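Local coordinates for protein pyridine nucleotide-disulphide oxidoreductase dimerisation region (Escherichia coli BL21, PDB 6KYY) that is an FAD-containing disulfide reductase of the pyridine nucleotide-disulfide oxidoreductase family, induced by hypochlorous acid and probably involved in resistance to reactive chlorine species, at residues B[156-161]-B[178-183]; B[394-399]-B[411-416]. One frame throughout, in Å; residues are numbered along the deposited sequence.

How the contacts relate
Contact 1 and contact 2 are both buried, wholly apolar and without a hydrogen bond between their segments, yet they share no helix or strand and belong to different parts of the fold. Residues 156-161 and 178-183 join a short helical turn to helix 175-186 of a Rossmann-type domain, close to FAD, through a phenylalanine ring and leucine methyls. Residues 394-399 and 411-416 lay a helix on an antiparallel sheet in the dimerisation domain, through a methionine methyl and valine branches, with the second subunit near. The centres of contact 1 and contact 2 lie about 32 Å apart, on opposite sides of the chain's centre, and the nearest atoms of contact 1 and contact 2 are about 14 Å apart.

Contact 1 (B[156-161]-B[178-183]); sequences TGLLNL and VEFASM
This is a buried hydrophobic contact inside the Rossmann-type nucleotide-binding domain, where Leu-158 on the short helical turn 155-158 and Leu-159 just after it meet Phe-180 on helix 175-186. That helix follows strand 167-171 of a parallel sheet, and the turn and the first residues of the helix carry a GxGxxG pattern (Gly-172, Gly-174, Gly-177), consistent with the dinucleotide-binding fold of this family. The backbones stay apart: the nearest CA atoms, those of Leu-158 and Phe-180, are separated by 9.5 Å, and no hydrogen bond links the two segments, so side chains alone fill the gap.

Phe-180 supplies the largest share of the buried surface. Its side chain leaves the helix toward the two leucines, while that of Leu-158 runs past it in the opposite direction; a chi1 of -164° swings CG of Leu-158 away from the backbone N and sends CD2 to 3.8 Å from CD1 of the Phe-180 ring. This approach is oblique to the aromatic plane. Leu-159 comes in differently. Its side chain crosses that of Phe-180 at about a right angle, and its CD2 meets the ring at the edge, near the ring plane.

The chain leaves the helical turn through a type I beta turn, Leu-158 to Leu-161, and the Leu-159 carbonyl oxygen accepts a hydrogen bond from Lys-78. Helix 55-65 adjoins the same core, with Leu-61 touching Leu-159 and Val-62 touching Met-183. The nearest atoms of the Phe-180 side chain and the bound FAD are about 4 Å apart, so the aromatic end of the contact borders the cofactor. On the methionine side the touch is light, Leu-159 CD2 being 4.4 Å from Met-183 CE; the same CD2 is 3.5 Å from Phe-180 CE1 and 3.7 Å from CZ.

Contact 2 (B[394-399]-B[411-416]); sequences QRMLGA and NIVKMV
Strand 396-399 and helix 411-416 run nearly antiparallel, with 164° between their N-to-C directions and a closest axis approach of 9.5 Å, and the nearest CA pair is Ala-399 with Val-413 at 7.6 Å. At that spacing side chains must bridge the gap, and Met-396 does most of it from the strand. Its chain leaves with CG anti to the carbonyl carbon and then bends at chi3 (-21°), which brings the terminal methyl in between two valines one helical turn apart. CE of Met-396 lies 3.7 Å from CG1 of Val-413 and 3.6 Å from CG2 of Val-416.

The two valines receive it differently. Val-413 points toward the strand and is crossed by the methionine at about a right angle. The same CG1, anti to the backbone N (chi1 178°), also reaches Ala-399 CB at 3.9 Å, so one methyl serves two strand residues. Val-416 presents CG2, and the methionine passes it at a slant. The CA spacing is shorter at Ala-399 and Val-413 than between the CA atoms of Met-396 and Val-416 (8.5 Å), consistent with the smaller alanine side chain.

The contact is a helix-on-sheet interface in the dimerisation domain. Strand 396-402 lies between 345-349 and 384-390 in an antiparallel sheet, and Val-348 of the former also touches Val-413. Helix 424-428 extends the hydrophobic layer, with Leu-426 against both Met-396 and Val-416, while helix 406-418 meets the second subunit, Ile-412 packing on Ile-412 of that chain.

Contact 1 (B[156-161]-B[178-183])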
# COMPACT_ATOMS: atom_id res chain seq x y z
N THR B 156 -4.25 11.37 24.36
CA THR B 156 -3.30 10.53 25.09
C THR B 156 -4.02 9.61 26.07
O THR B 156 -3.76 8.40 26.11
CB THR B 156 -2.30 11.41 25.84
OG1 THR B 156 -1.86 12.48 24.98
CG2 THR B 156 -1.10 10.59 26.28
N GLY B 157 -4.94 10.16 26.87
CA GLY B 157 -5.60 9.35 27.88
C GLY B 157 -6.58 8.34 27.31
O GLY B 157 -6.86 7.33 27.95
N LEU B 158 -7.11 8.60 26.12
CA LEU B 158 -8.08 7.68 25.54
C LEU B 158 -7.42 6.40 25.06
O LEU B 158 -8.06 5.34 25.07
CB LEU B 158 -8.84 8.35 24.40
CG LEU B 158 -10.12 7.62 23.99
CD1 LEU B 158 -11.23 7.87 25.01
CD2 LEU B 158 -10.57 8.01 22.59
N LEU B 159 -6.16 6.47 24.63
CA LEU B 159 -5.45 5.28 24.18
C LEU B 159 -5.01 4.38 25.32
O LEU B 159 -4.47 3.30 25.07
CB LEU B 159 -4.23 5.68 23.35
CG LEU B 159 -4.54 6.36 22.01
CD1 LEU B 159 -3.25 6.72 21.28
CD2 LEU B 159 -5.42 5.48 21.15
N ASN B 160 -5.24 4.79 26.57
CA ASN B 160 -4.88 3.99 27.74
C ASN B 160 -6.11 3.52 28.51
O ASN B 160 -5.99 3.14 29.68
CB ASN B 160 -3.95 4.79 28.66
CG ASN B 160 -2.58 5.00 28.04
OD1 ASN B 160 -1.99 4.08 27.48
ND2 ASN B 160 -2.07 6.22 28.15
N LEU B 161 -7.28 3.55 27.88
CA LEU B 161 -8.50 3.08 28.54
C LEU B 161 -8.38 1.61 28.89
O LEU B 161 -7.72 0.82 28.21
CB LEU B 161 -9.71 3.31 27.64
CG LEU B 161 -10.30 4.73 27.61
CD1 LEU B 161 -11.65 4.72 26.90
CD2 LEU B 161 -10.42 5.29 29.01
N VAL B 178 -12.16 12.09 13.67
CA VAL B 178 -12.74 11.14 12.73
C VAL B 178 -11.94 9.84 12.73
O VAL B 178 -12.51 8.75 12.61
CB VAL B 178 -12.82 11.77 11.33
CG1 VAL B 178 -13.32 10.77 10.32
CG2 VAL B 178 -13.72 13.00 11.35
N GLU B 179 -10.62 9.95 12.86
CA GLU B 179 -9.78 8.76 13.00
C GLU B 179 -10.23 7.92 14.19
O GLU B 179 -10.36 6.69 14.09
CB GLU B 179 -8.32 9.18 13.16
CG GLU B 179 -7.31 8.25 12.52
CD GLU B 179 -5.98 8.94 12.25
OE1 GLU B 179 -5.84 9.56 11.17
OE2 GLU B 179 -5.09 8.88 13.12
N PHE B 180 -10.47 8.57 15.33
CA PHE B 180 -10.95 7.86 16.51
C PHE B 180 -12.40 7.41 16.37
O PHE B 180 -12.81 6.47 17.05
CB PHE B 180 -10.81 8.75 17.75
CG PHE B 180 -9.46 8.66 18.40
CD1 PHE B 180 -9.12 7.55 19.15
CD2 PHE B 180 -8.54 9.68 18.27
CE1 PHE B 180 -7.88 7.46 19.75
CE2 PHE B 180 -7.30 9.60 18.87
CZ PHE B 180 -6.97 8.48 19.61
N ALA B 181 -13.17 8.06 15.50
CA ALA B 181 -14.56 7.65 15.29
C ALA B 181 -14.62 6.24 14.70
O ALA B 181 -15.31 5.36 15.24
CB ALA B 181 -15.27 8.65 14.38
N SER B 182 -13.91 6.01 13.60
CA SER B 182 -13.92 4.69 12.98
C SER B 182 -13.27 3.64 13.87
O SER B 182 -13.74 2.51 13.96
CB SER B 182 -13.22 4.73 11.62
OG SER B 182 -13.47 5.96 10.95
N MET B 183 -12.17 4.01 14.54
CA MET B 183 -11.42 3.04 15.33
C MET B 183 -12.28 2.43 16.43
O MET B 183 -12.27 1.21 16.64
CB MET B 183 -10.18 3.69 15.93
CG MET B 183 -9.37 2.76 16.83
SD MET B 183 -8.56 3.63 18.18
CE MET B 183 -7.40 4.64 17.27

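Contact 2 (B[394-399]-B[411-416])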
# COMPACT_ATOMS: atom_id res chain seq x y z
N GLN B 394 -2.39 19.23 -19.36
CA GLN B 394 -2.51 17.79 -19.14
C GLN B 394 -2.00 17.36 -17.77
O GLN B 394 -1.90 16.15 -17.50
CB GLN B 394 -1.80 16.98 -20.23
CG GLN B 394 -2.47 17.03 -21.59
CD GLN B 394 -2.95 15.67 -22.06
OE1 GLN B 394 -2.17 14.73 -22.18
NE2 GLN B 394 -4.25 15.57 -22.33
N ARG B 395 -1.67 18.30 -16.89
CA ARG B 395 -1.19 17.97 -15.55
C ARG B 395 -2.36 17.70 -14.61
O ARG B 395 -3.52 18.00 -14.90
CB ARG B 395 -0.33 19.11 -15.00
CG ARG B 395 1.07 19.18 -15.59
CD ARG B 395 1.97 20.09 -14.77
NE ARG B 395 2.16 21.40 -15.40
CZ ARG B 395 1.41 22.47 -15.15
NH1 ARG B 395 0.41 22.39 -14.28
NH2 ARG B 395 1.66 23.61 -15.77
N MET B 396 -2.04 17.11 -13.46
CA MET B 396 -3.02 16.83 -12.42
C MET B 396 -2.89 17.86 -11.31
O MET B 396 -1.78 18.15 -10.85
CB MET B 396 -2.84 15.41 -11.87
CG MET B 396 -2.93 14.33 -12.93
SD MET B 396 -2.40 12.70 -12.37
CE MET B 396 -1.39 13.13 -10.96
N LEU B 397 -4.02 18.41 -10.88
CA LEU B 397 -4.03 19.44 -9.85
C LEU B 397 -4.30 18.91 -8.45
O LEU B 397 -3.91 19.55 -7.47
CB LEU B 397 -5.07 20.52 -10.19
CG LEU B 397 -4.94 21.13 -11.58
CD1 LEU B 397 -6.19 21.93 -11.94
CD2 LEU B 397 -3.70 22.01 -11.67
N GLY B 398 -4.95 17.76 -8.34
CA GLY B 398 -5.23 17.20 -7.04
C GLY B 398 -5.90 15.84 -7.18
O GLY B 398 -6.36 15.47 -8.27
N ALA B 399 -5.93 15.12 -6.07
CA ALA B 399 -6.54 13.80 -6.04
C ALA B 399 -7.19 13.57 -4.68
O ALA B 399 -6.77 14.15 -3.67
CB ALA B 399 -5.51 12.70 -6.32
N ASN B 411 1.23 8.32 -2.62
CA ASN B 411 2.60 8.69 -2.92
C ASN B 411 2.94 8.51 -4.39
O ASN B 411 3.87 9.15 -4.88
CB ASN B 411 3.57 7.88 -2.05
CG ASN B 411 3.29 8.02 -0.57
OD1 ASN B 411 3.46 9.09 0.01
ND2 ASN B 411 2.86 6.93 0.06
N ILE B 412 2.20 7.66 -5.11
CA ILE B 412 2.39 7.54 -6.55
C ILE B 412 1.86 8.78 -7.26
O ILE B 412 2.49 9.30 -8.18
CB ILE B 412 1.71 6.26 -7.08
CG1 ILE B 412 2.32 5.02 -6.43
CG2 ILE B 412 1.84 6.19 -8.60
CD1 ILE B 412 1.83 3.72 -7.04
N VAL B 413 0.69 9.27 -6.83
CA VAL B 413 0.11 10.46 -7.45
C VAL B 413 0.98 11.68 -7.17
O VAL B 413 1.20 12.51 -8.06
CB VAL B 413 -1.33 10.66 -6.94
CG1 VAL B 413 -1.93 11.93 -7.53
CG2 VAL B 413 -2.19 9.45 -7.28
N LYS B 414 1.48 11.80 -5.95
CA LYS B 414 2.36 12.92 -5.62
C LYS B 414 3.65 12.87 -6.42
O LYS B 414 4.25 13.92 -6.69
CB LYS B 414 2.68 12.91 -4.12
CG LYS B 414 3.43 14.13 -3.63
CD LYS B 414 4.74 13.74 -2.97
CE LYS B 414 5.23 14.84 -2.05
NZ LYS B 414 5.12 16.17 -2.70
N MET B 415 4.08 11.68 -6.83
CA MET B 415 5.32 11.53 -7.58
C MET B 415 5.27 12.32 -8.89
O MET B 415 6.08 13.22 -9.12
CB MET B 415 5.58 10.05 -7.86
CG MET B 415 6.42 9.35 -6.81
SD MET B 415 8.17 9.69 -7.02
CE MET B 415 8.71 9.66 -5.31
N VAL B 416 4.32 11.98 -9.77
CA VAL B 416 4.27 12.61 -11.08
C VAL B 416 3.81 14.07 -11.00
O VAL B 416 4.08 14.84 -11.93
CB VAL B 416 3.37 11.81 -12.03
CG1 VAL B 416 3.71 10.33 -11.96
CG2 VAL B 416 1.91 12.03 -11.71